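Local coordinates for outer membrane protein (Tpn50) (Borrelia burgdorferi, PDB 3OON) that probably anchors the outer membrane to the cell wall by binding peptidoglycan through its OmpA-like C-terminal domain, the part of the protein in this structure, at residues A[15-21]-A[113-119]; A[53-57]-A[69-74]. All coordinates share one frame; numbering follows the deposited sequence. Where two conformers were deposited one is given.

Interaction 1 of 2, residues A[15-21]-A[113-119]. With SO4 (sulfate ion), chain B.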
ATOM      1  N   LEU A  15      -7.328   0.576  -0.649  1.00 23.59           N
ATOM      2  CA  LEU A  15      -6.331  -0.040  -1.512  1.00 23.65           C
ATOM      3  C   LEU A  15      -6.727   0.267  -2.947  1.00 23.96           C
ATOM      4  O   LEU A  15      -7.746  -0.226  -3.440  1.00 23.91           O
ATOM      5  CB  LEU A  15      -6.263  -1.562  -1.296  1.00 23.38           C
ATOM      6  CG  LEU A  15      -6.202  -2.119   0.134  1.00 24.62           C
ATOM      7  CD1 LEU A  15      -6.058  -3.654   0.102  1.00 23.66           C
ATOM      8  CD2 LEU A  15      -5.062  -1.488   0.900  1.00 27.02           C
ATOM      9  N   SER A  16      -5.954   1.109  -3.615  1.00 24.46           N
ATOM     10  CA  SER A  16      -6.273   1.418  -5.005  1.00 26.12           C
ATOM     11  C   SER A  16      -5.196   0.859  -5.922  1.00 25.86           C
ATOM     12  O   SER A  16      -3.997   0.946  -5.637  1.00 26.29           O
ATOM     13  CB  SER A  16      -6.503   2.916  -5.221  1.00 27.10           C
ATOM     14  OG  SER A  16      -5.302   3.631  -5.171  1.00 32.68           O
ATOM     15  N   PHE A  17      -5.628   0.237  -7.007  1.00 26.42           N
ATOM     16  CA  PHE A  17      -4.717  -0.449  -7.898  1.00 27.42           C
ATOM     17  C   PHE A  17      -5.384  -0.591  -9.254  1.00 28.64           C
ATOM     18  O   PHE A  17      -6.541  -0.206  -9.428  1.00 29.34           O
ATOM     19  CB  PHE A  17      -4.330  -1.822  -7.325  1.00 26.52           C
ATOM     20  CG  PHE A  17      -5.504  -2.668  -6.938  1.00 25.37           C
ATOM     21  CD1 PHE A  17      -6.008  -3.615  -7.810  1.00 26.11           C
ATOM     22  CD2 PHE A  17      -6.117  -2.504  -5.696  1.00 24.20           C
ATOM     23  CE1 PHE A  17      -7.125  -4.397  -7.452  1.00 26.32           C
ATOM     24  CE2 PHE A  17      -7.223  -3.271  -5.331  1.00 24.34           C
ATOM     25  CZ  PHE A  17      -7.726  -4.222  -6.213  1.00 25.32           C
ATOM     26  N   ASP A  18      -4.671  -1.135 -10.229  0.50 29.71           N
ATOM     27  CA  ASP A  18      -5.292  -1.365 -11.529  0.50 30.56           C
ATOM     28  C   ASP A  18      -5.029  -2.776 -12.033  0.50 31.09           C
ATOM     29  O   ASP A  18      -3.902  -3.282 -11.984  0.50 31.85           O
ATOM     30  CB  ASP A  18      -4.881  -0.312 -12.559  0.50 31.27           C
ATOM     31  CG  ASP A  18      -3.426  -0.407 -12.930  0.50 32.38           C
ATOM     32  OD1 ASP A  18      -2.700  -1.157 -12.258  0.50 34.14           O
ATOM     33  OD2 ASP A  18      -3.007   0.265 -13.897  0.50 34.34           O
ATOM     34  N   ILE A  19      -6.101  -3.391 -12.514  1.00 31.15           N
ATOM     35  CA  ILE A  19      -6.119  -4.795 -12.907  1.00 32.04           C
ATOM     36  C   ILE A  19      -6.438  -4.809 -14.376  1.00 33.09           C
ATOM     37  O   ILE A  19      -7.409  -4.177 -14.806  1.00 33.07           O
ATOM     38  CB  ILE A  19      -7.232  -5.582 -12.156  1.00 31.91           C
ATOM     39  CG1 ILE A  19      -6.936  -5.680 -10.652  1.00 31.74           C
ATOM     40  CG2 ILE A  19      -7.470  -6.975 -12.794  1.00 32.56           C
ATOM     41  CD1 ILE A  19      -5.766  -6.603 -10.264  1.00 33.40           C
ATOM     42  N   GLU A  20      -5.625  -5.523 -15.149  1.00 34.21           N
ATOM     43  CA  GLU A  20      -5.899  -5.708 -16.561  1.00 35.58           C
ATOM     44  C   GLU A  20      -7.037  -6.697 -16.725  1.00 35.36           C
ATOM     45  O   GLU A  20      -6.956  -7.834 -16.245  1.00 35.50           O
ATOM     46  CB  GLU A  20      -4.655  -6.206 -17.291  1.00 36.68           C
ATOM     47  CG  GLU A  20      -3.572  -5.157 -17.408  1.00 39.60           C
ATOM     48  CD  GLU A  20      -2.516  -5.490 -18.448  1.00 43.56           C
ATOM     49  OE1 GLU A  20      -2.855  -6.026 -19.525  1.00 44.26           O
ATOM     50  OE2 GLU A  20      -1.335  -5.194 -18.184  1.00 46.57           O
ATOM     51  N   PHE A  21      -8.109  -6.234 -17.363  1.00 35.01           N
ATOM     52  CA  PHE A  21      -9.209  -7.081 -17.798  1.00 35.12           C
ATOM     53  C   PHE A  21      -9.162  -7.156 -19.313  1.00 36.90           C
ATOM     54  O   PHE A  21      -8.754  -6.201 -19.973  1.00 37.07           O
ATOM     55  CB  PHE A  21     -10.557  -6.479 -17.382  1.00 34.05           C
ATOM     56  CG  PHE A  21     -10.811  -6.508 -15.905  1.00 31.83           C
ATOM     57  CD1 PHE A  21     -11.340  -7.645 -15.297  1.00 30.28           C
ATOM     58  CD2 PHE A  21     -10.547  -5.393 -15.124  1.00 31.48           C
ATOM     59  CE1 PHE A  21     -11.589  -7.667 -13.914  1.00 29.45           C
ATOM     60  CE2 PHE A  21     -10.791  -5.404 -13.749  1.00 30.06           C
ATOM     61  CZ  PHE A  21     -11.309  -6.542 -13.145  1.00 29.47           C
ATOM     62  N   LYS A 113      -5.504  -2.461 -21.087  1.00 46.49           N
ATOM     63  CA  LYS A 113      -6.589  -3.268 -20.522  1.00 44.89           C
ATOM     64  C   LYS A 113      -6.827  -2.886 -19.056  1.00 43.26           C
ATOM     65  O   LYS A 113      -7.848  -3.263 -18.461  1.00 42.24           O
ATOM     66  CB  LYS A 113      -6.245  -4.757 -20.606  1.00 45.30           C
ATOM     67  CG  LYS A 113      -6.175  -5.339 -22.018  1.00 47.34           C
ATOM     68  CD  LYS A 113      -5.569  -6.742 -21.975  1.00 49.94           C
ATOM     69  CE  LYS A 113      -4.747  -7.070 -23.227  1.00 52.07           C
ATOM     70  NZ  LYS A 113      -5.589  -7.174 -24.457  1.00 53.73           N
ATOM     71  N   ASN A 114      -5.876  -2.142 -18.489  1.00 42.29           N
ATOM     72  CA  ASN A 114      -5.916  -1.718 -17.083  1.00 41.14           C
ATOM     73  C   ASN A 114      -7.154  -0.913 -16.686  1.00 39.36           C
ATOM     74  O   ASN A 114      -7.446   0.135 -17.261  1.00 39.12           O
ATOM     75  CB  ASN A 114      -4.658  -0.921 -16.719  1.00 41.84           C
ATOM     76  CG  ASN A 114      -3.555  -1.788 -16.134  1.00 44.17           C
ATOM     77  OD1 ASN A 114      -3.810  -2.720 -15.360  1.00 46.91           O
ATOM     78  ND2 ASN A 114      -2.316  -1.461 -16.468  1.00 46.12           N
ATOM     79  N   ARG A 115      -7.859  -1.410 -15.673  1.00 37.65           N
ATOM     80  CA  ARG A 115      -9.030  -0.735 -15.127  1.00 35.73           C
ATOM     81  C   ARG A 115      -8.910  -0.595 -13.607  1.00 34.80           C
ATOM     82  O   ARG A 115      -8.363  -1.472 -12.925  1.00 33.81           O
ATOM     83  CB  ARG A 115     -10.311  -1.497 -15.476  1.00 35.63           C
ATOM     84  CG  ARG A 115     -10.645  -1.550 -16.960  1.00 36.46           C
ATOM     85  CD  ARG A 115     -10.932  -0.167 -17.499  1.00 36.53           C
ATOM     86  NE  ARG A 115     -11.227  -0.189 -18.932  1.00 38.82           N
ATOM     87  CZ  ARG A 115     -10.312  -0.100 -19.900  1.00 40.95           C
ATOM     88  NH1 ARG A 115      -9.014   0.007 -19.612  1.00 41.99           N
ATOM     89  NH2 ARG A 115     -10.695  -0.131 -21.170  1.00 41.88           N
ATOM     90  N   ARG A 116      -9.444   0.509 -13.095  1.00 33.87           N
ATOM     91  CA  ARG A 116      -9.350   0.852 -11.690  1.00 33.04           C
ATOM     92  C   ARG A 116     -10.238  -0.054 -10.847  1.00 31.66           C
ATOM     93  O   ARG A 116     -11.399  -0.306 -11.190  1.00 30.78           O
ATOM     94  CB  ARG A 116      -9.751   2.315 -11.474  1.00 34.00           C
ATOM     95  CG  ARG A 116      -8.800   3.346 -12.114  1.00 37.94           C
ATOM     96  CD  ARG A 116      -9.330   4.770 -11.943  1.00 43.44           C
ATOM     97  NE  ARG A 116     -10.029   4.927 -10.663  1.00 48.09           N
ATOM     98  CZ  ARG A 116     -11.326   5.205 -10.524  1.00 48.97           C
ATOM     99  NH1 ARG A 116     -12.103   5.399 -11.586  1.00 48.58           N
ATOM    100  NH2 ARG A 116     -11.837   5.308  -9.306  1.00 50.61           N
ATOM    101  N   VAL A 117      -9.663  -0.553  -9.752  1.00 30.38           N
ATOM    102  CA  VAL A 117     -10.401  -1.280  -8.724  1.00 29.28           C
ATOM    103  C   VAL A 117      -9.953  -0.691  -7.403  1.00 28.51           C
ATOM    104  O   VAL A 117      -8.787  -0.320  -7.228  1.00 29.03           O
ATOM    105  CB  VAL A 117     -10.127  -2.818  -8.719  1.00 29.60           C
ATOM    106  CG1 VAL A 117     -11.032  -3.532  -7.698  1.00 29.41           C
ATOM    107  CG2 VAL A 117     -10.356  -3.436 -10.072  1.00 31.03           C
ATOM    108  N   GLU A 118     -10.887  -0.582  -6.472  1.00 26.90           N
ATOM    109  CA  GLU A 118     -10.542  -0.173  -5.136  1.00 26.12           C
ATOM    110  C   GLU A 118     -11.079  -1.231  -4.217  1.00 24.40           C
ATOM    111  O   GLU A 118     -12.150  -1.798  -4.471  1.00 24.19           O
ATOM    112  CB  GLU A 118     -11.150   1.182  -4.779  1.00 26.91           C
ATOM    113  CG  GLU A 118     -10.559   2.358  -5.540  1.00 29.31           C
ATOM    114  CD  GLU A 118     -11.362   2.695  -6.781  1.00 32.81           C
ATOM    115  OE1 GLU A 118     -12.620   2.734  -6.687  1.00 34.01           O
ATOM    116  OE2 GLU A 118     -10.734   2.914  -7.843  1.00 35.21           O
ATOM    117  N   ILE A 119     -10.322  -1.506  -3.166  1.00 23.19           N
ATOM    118  CA  ILE A 119     -10.788  -2.336  -2.077  1.00 22.63           C
ATOM    119  C   ILE A 119     -10.554  -1.557  -0.787  1.00 23.50           C
ATOM    120  O   ILE A 119      -9.435  -1.082  -0.524  1.00 25.27           O
ATOM    121  CB  ILE A 119     -10.044  -3.670  -2.014  1.00 22.72           C
ATOM    122  CG1 ILE A 119     -10.327  -4.512  -3.262  1.00 22.75           C
ATOM    123  CG2 ILE A 119     -10.454  -4.445  -0.753  1.00 22.34           C
ATOM    124  CD1 ILE A 119      -9.540  -5.823  -3.340  1.00 24.27           C
TER
HETATM  125  S   SO4 B 401     -14.568  -0.670 -20.386  1.00 38.67           S
HETATM  126  O1  SO4 B 401     -13.621  -0.303 -21.438  1.00 38.65           O
HETATM  127  O2  SO4 B 401     -13.999  -0.380 -19.075  1.00 37.20           O
HETATM  128  O3  SO4 B 401     -15.782   0.119 -20.585  1.00 39.61           O
HETATM  129  O4  SO4 B 401     -14.885  -2.087 -20.514  1.00 38.63           O
HETATM  130  O   HOH W   1     -10.018  -3.921 -20.202  1.00 40.09           O

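Interaction 2 of 2, residues A[53-57]-A[69-74]. With SO4 (sulfate ion), chain B.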
ATOM      1  N   ILE A  53     -15.504  -3.743  -2.290  1.00 22.49           N
ATOM      2  CA  ILE A  53     -14.786  -3.830  -3.555  1.00 22.08           C
ATOM      3  C   ILE A  53     -15.568  -3.047  -4.591  1.00 22.30           C
ATOM      4  O   ILE A  53     -16.754  -3.332  -4.826  1.00 23.02           O
ATOM      5  CB  ILE A  53     -14.611  -5.278  -4.055  1.00 22.01           C
ATOM      6  CG1 ILE A  53     -14.038  -6.170  -2.947  1.00 21.01           C
ATOM      7  CG2 ILE A  53     -13.731  -5.289  -5.326  1.00 22.24           C
ATOM      8  CD1 ILE A  53     -13.744  -7.596  -3.395  1.00 22.54           C
ATOM      9  N   GLU A  54     -14.908  -2.067  -5.205  1.00 22.33           N
ATOM     10  CA  GLU A  54     -15.563  -1.144  -6.133  1.00 23.38           C
ATOM     11  C   GLU A  54     -14.966  -1.260  -7.527  1.00 23.27           C
ATOM     12  O   GLU A  54     -13.737  -1.165  -7.695  1.00 24.16           O
ATOM     13  CB  GLU A  54     -15.437   0.296  -5.628  1.00 23.63           C
ATOM     14  CG  GLU A  54     -16.067   0.513  -4.257  1.00 26.30           C
ATOM     15  CD  GLU A  54     -15.902   1.924  -3.760  1.00 29.98           C
ATOM     16  OE1 GLU A  54     -14.894   2.203  -3.069  1.00 32.82           O
ATOM     17  OE2 GLU A  54     -16.779   2.759  -4.062  1.00 33.34           O
ATOM     18  N   GLY A  55     -15.833  -1.497  -8.508  1.00 23.81           N
ATOM     19  CA  GLY A  55     -15.428  -1.716  -9.896  1.00 24.39           C
ATOM     20  C   GLY A  55     -15.778  -0.528 -10.771  1.00 25.57           C
ATOM     21  O   GLY A  55     -16.674   0.268 -10.438  1.00 25.24           O
ATOM     22  N   HIS A  56     -15.072  -0.417 -11.895  1.00 26.64           N
ATOM     23  CA  HIS A  56     -15.226   0.702 -12.803  1.00 27.80           C
ATOM     24  C   HIS A  56     -15.104   0.272 -14.258  1.00 28.84           C
ATOM     25  O   HIS A  56     -14.413  -0.704 -14.600  1.00 29.19           O
ATOM     26  CB  HIS A  56     -14.176   1.795 -12.528  1.00 28.21           C
ATOM     27  CG  HIS A  56     -14.186   2.310 -11.124  1.00 29.10           C
ATOM     28  ND1 HIS A  56     -14.905   3.422 -10.742  1.00 29.48           N
ATOM     29  CD2 HIS A  56     -13.563   1.864 -10.008  1.00 28.52           C
ATOM     30  CE1 HIS A  56     -14.725   3.640  -9.452  1.00 29.48           C
ATOM     31  NE2 HIS A  56     -13.912   2.709  -8.983  1.00 29.29           N
ATOM     32  N   THR A  57     -15.799   1.016 -15.108  1.00 29.93           N
ATOM     33  CA  THR A  57     -15.638   0.914 -16.543  1.00 30.77           C
ATOM     34  C   THR A  57     -15.171   2.270 -17.046  1.00 32.06           C
ATOM     35  O   THR A  57     -15.192   3.254 -16.305  1.00 31.17           O
ATOM     36  CB  THR A  57     -16.957   0.554 -17.245  1.00 30.81           C
ATOM     37  OG1 THR A  57     -17.987   1.437 -16.788  1.00 31.47           O
ATOM     38  CG2 THR A  57     -17.365  -0.872 -16.933  1.00 30.60           C
ATOM     39  N   LEU A  69     -21.308  -4.492 -15.836  1.00 28.94           N
ATOM     40  CA  LEU A  69     -19.928  -4.860 -16.114  1.00 28.02           C
ATOM     41  C   LEU A  69     -18.991  -4.480 -14.956  1.00 27.02           C
ATOM     42  O   LEU A  69     -18.171  -5.292 -14.523  1.00 26.63           O
ATOM     43  CB  LEU A  69     -19.458  -4.254 -17.442  1.00 28.10           C
ATOM     44  CG  LEU A  69     -18.002  -4.493 -17.879  1.00 28.67           C
ATOM     45  CD1 LEU A  69     -17.653  -5.991 -18.007  1.00 30.09           C
ATOM     46  CD2 LEU A  69     -17.742  -3.758 -19.205  1.00 30.23           C
ATOM     47  N   SER A  70     -19.136  -3.255 -14.450  1.00 25.77           N
ATOM     48  CA  SER A  70     -18.276  -2.767 -13.392  1.00 24.95           C
ATOM     49  C   SER A  70     -18.468  -3.588 -12.113  1.00 24.66           C
ATOM     50  O   SER A  70     -17.491  -3.879 -11.422  1.00 24.04           O
ATOM     51  CB  SER A  70     -18.527  -1.274 -13.146  1.00 24.88           C
ATOM     52  OG  SER A  70     -19.774  -1.066 -12.505  1.00 25.69           O
ATOM     53  N   GLU A  71     -19.712  -3.972 -11.820  1.00 24.84           N
ATOM     54  CA  GLU A  71     -19.987  -4.799 -10.645  1.00 26.20           C
ATOM     55  C   GLU A  71     -19.421  -6.213 -10.806  1.00 26.25           C
ATOM     56  O   GLU A  71     -18.891  -6.773  -9.845  1.00 26.64           O
ATOM     57  CB  GLU A  71     -21.480  -4.842 -10.274  1.00 26.83           C
ATOM     58  CG  GLU A  71     -21.699  -5.439  -8.866  1.00 30.78           C
ATOM     59  CD  GLU A  71     -23.154  -5.663  -8.510  1.00 36.28           C
ATOM     60  OE1 GLU A  71     -23.577  -6.839  -8.468  1.00 39.14           O
ATOM     61  OE2 GLU A  71     -23.865  -4.671  -8.253  1.00 39.17           O
ATOM     62  N   LYS A  72     -19.518  -6.773 -12.011  0.50 26.45           N
ATOM     63  CA  LYS A  72     -18.967  -8.111 -12.278  0.50 26.90           C
ATOM     64  C   LYS A  72     -17.439  -8.147 -12.179  0.50 26.55           C
ATOM     65  O   LYS A  72     -16.855  -9.189 -11.863  0.50 27.12           O
ATOM     66  CB  LYS A  72     -19.441  -8.648 -13.631  0.50 27.43           C
ATOM     67  CG  LYS A  72     -20.967  -8.716 -13.758  0.50 28.51           C
ATOM     68  CD  LYS A  72     -21.419  -9.587 -14.911  0.50 30.87           C
ATOM     69  CE  LYS A  72     -21.543 -11.043 -14.481  0.50 32.84           C
ATOM     70  NZ  LYS A  72     -22.207 -11.893 -15.512  0.50 34.43           N
ATOM     71  N   ARG A  73     -16.802  -7.008 -12.451  1.00 26.20           N
ATOM     72  CA  ARG A  73     -15.356  -6.853 -12.256  1.00 25.22           C
ATOM     73  C   ARG A  73     -14.991  -6.899 -10.769  1.00 24.88           C
ATOM     74  O   ARG A  73     -14.069  -7.617 -10.392  1.00 24.46           O
ATOM     75  CB  ARG A  73     -14.841  -5.562 -12.908  1.00 25.78           C
ATOM     76  CG  ARG A  73     -14.669  -5.716 -14.395  1.00 25.46           C
ATOM     77  CD  ARG A  73     -14.255  -4.429 -15.076  1.00 25.39           C
ATOM     78  NE  ARG A  73     -14.082  -4.686 -16.497  1.00 26.11           N
ATOM     79  CZ  ARG A  73     -14.038  -3.743 -17.429  1.00 26.53           C
ATOM     80  NH1 ARG A  73     -14.150  -2.469 -17.093  1.00 25.61           N
ATOM     81  NH2 ARG A  73     -13.885  -4.074 -18.700  1.00 28.68           N
ATOM     82  N   ALA A  74     -15.724  -6.153  -9.942  1.00 24.08           N
ATOM     83  CA  ALA A  74     -15.566  -6.239  -8.485  1.00 24.42           C
ATOM     84  C   ALA A  74     -15.778  -7.676  -7.992  1.00 25.21           C
ATOM     85  O   ALA A  74     -15.025  -8.185  -7.149  1.00 24.71           O
ATOM     86  CB  ALA A  74     -16.539  -5.279  -7.786  1.00 24.05           C
TER
HETATM   87  S   SO4 B 401     -14.568  -0.670 -20.386  1.00 38.67           S
HETATM   88  O1  SO4 B 401     -13.621  -0.303 -21.438  1.00 38.65           O
HETATM   89  O2  SO4 B 401     -13.999  -0.380 -19.075  1.00 37.20           O
HETATM   90  O3  SO4 B 401     -15.782   0.119 -20.585  1.00 39.61           O
HETATM   91  O4  SO4 B 401     -14.885  -2.087 -20.514  1.00 38.63           O

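Interaction 1 of 2, residues A[15-21]-A[113-119]
Strands 15-20 and 114-119 pair antiparallel, their short axes 4.3 Å apart at closest approach. Leu15 with Ile119, Phe17 with Val117 and Ile19 with Arg115 form the hydrogen-bonded pairs, each closed by two backbone bonds; of these the bond from Leu15 N to Ile119 O is the shortest, at 2.7 Å. Beyond Ile19 one more bond, Phe21 N to Lys113 O, carries the pairing past the strand ends, and a water donates to both Phe21 O and Lys113 O.

The apolar side chains share one face. Phe17 CG stands between its backbone N and carbonyl carbon (chi1 52°), which lays the ring beside the partner strand: CE1 reaches Val117 CB at 3.6 Å, CZ meets Ile119 CD1 at the ring edge at 3.8 Å, and Val117 O lies over one face, offset toward the rim. The other branch of Val117, CG2, loosely touches both Ile19 CG1 and Phe21 CE2. Helices 33-45 and 63-83 cover this face, with Ile39 on Phe17 and Ile77 on Ile19. Arg115 starts from the same face beside Phe21, but its chain, bent at chi2 (-64°), carries the guanidinium away to a sulfate, with NE 2.8 Å from O2 and NH2 bonded to O1, while NH1 holds Asn114 O.

On the other face, in one of its two conformers, the carboxylate of Asp18 stacks on the amide of Asn114, their planes 15° apart and Asp18 OD2 3.1 Å from Asn114 CG. They are not hydrogen-bonded to each other; Asn1 binds both, and Lys35 pairs with Asp18 OD1. Along strand 114-119, Arg116 NH2 makes a salt bridge to Glu118 OE2, while Glu118 OE1 is hydrogen-bonded to His56 NE2.

This is the central antiparallel pairing of the mixed OmpA-like sheet, one face packed on helices and the other polar, ending beside an anion site.

Interaction 2 of 2, residues A[53-57]-A[69-74]
Arg73 reaches from helix 69-74 across to the loop that follows strand 53-55. Its chain leaves CB beside the backbone N and runs extended from CG to NE (chi2 176°, chi3 179°). CD passes 3.8 Å from His56 O, and NE bonds to Ser25 O outside the two segments. At the tip NH1 serves two acceptors: His56 O, 3.1 Å away in both the guanidinium and carbonyl planes, on a lone pair, and sulfate O2 at 2.9 Å along a nearly straight bond (177°). NH2 takes sulfate O4. Leu69 CG sits 4.0 Å above the centre of one guanidinium face, and Thr57 CG2 approaches NH1 obliquely while touching Leu69 CD2 at 3.7 Å. With NE held by Ser25 O and NH1 by His56 O, the guanidinium is fixed with its NH1/NH2 edge to the sulfate.

Farther back, backbone and helix come close at Gly55, whose CA makes a CA-H...O contact of 3.4 Å with Ser70 O; having no side chain, it lets the strand approach closely. Ala74 CB completes the packing, lying 3.7 Å from Ile53 CG2.

Strand 51-55 and helix 63-83 are the first two elements of a beta-alpha-beta unit completed by strand 92-96. Strand 51-55 lies between strands 114-122 and 92-96 in the sheet, and helix 63-83 packs against it through Gly55 and Ala74.

Interaction 1 joins two neighbouring strands and is only partly buried, with an apolar helix-facing side and a polar one; interaction 2 packs a helix on the sheet and is almost wholly buried. The first rests on regular backbone bonds, the second on close small-residue packing and one arginine. They meet where strands 114-122 and 51-55 lie side by side: Glu118 O bonds to Glu54 N, alongside the side-chain bond from Glu118 to His56. Both end at the same sulfate, where Arg115 and Arg73 are joined by the backbone N atoms of Glu58 and Gln59. Although probably from the crystallisation liquor, it marks an anion-binding pocket, perhaps corresponding to the peptidoglycan-binding site of OmpA-like domains.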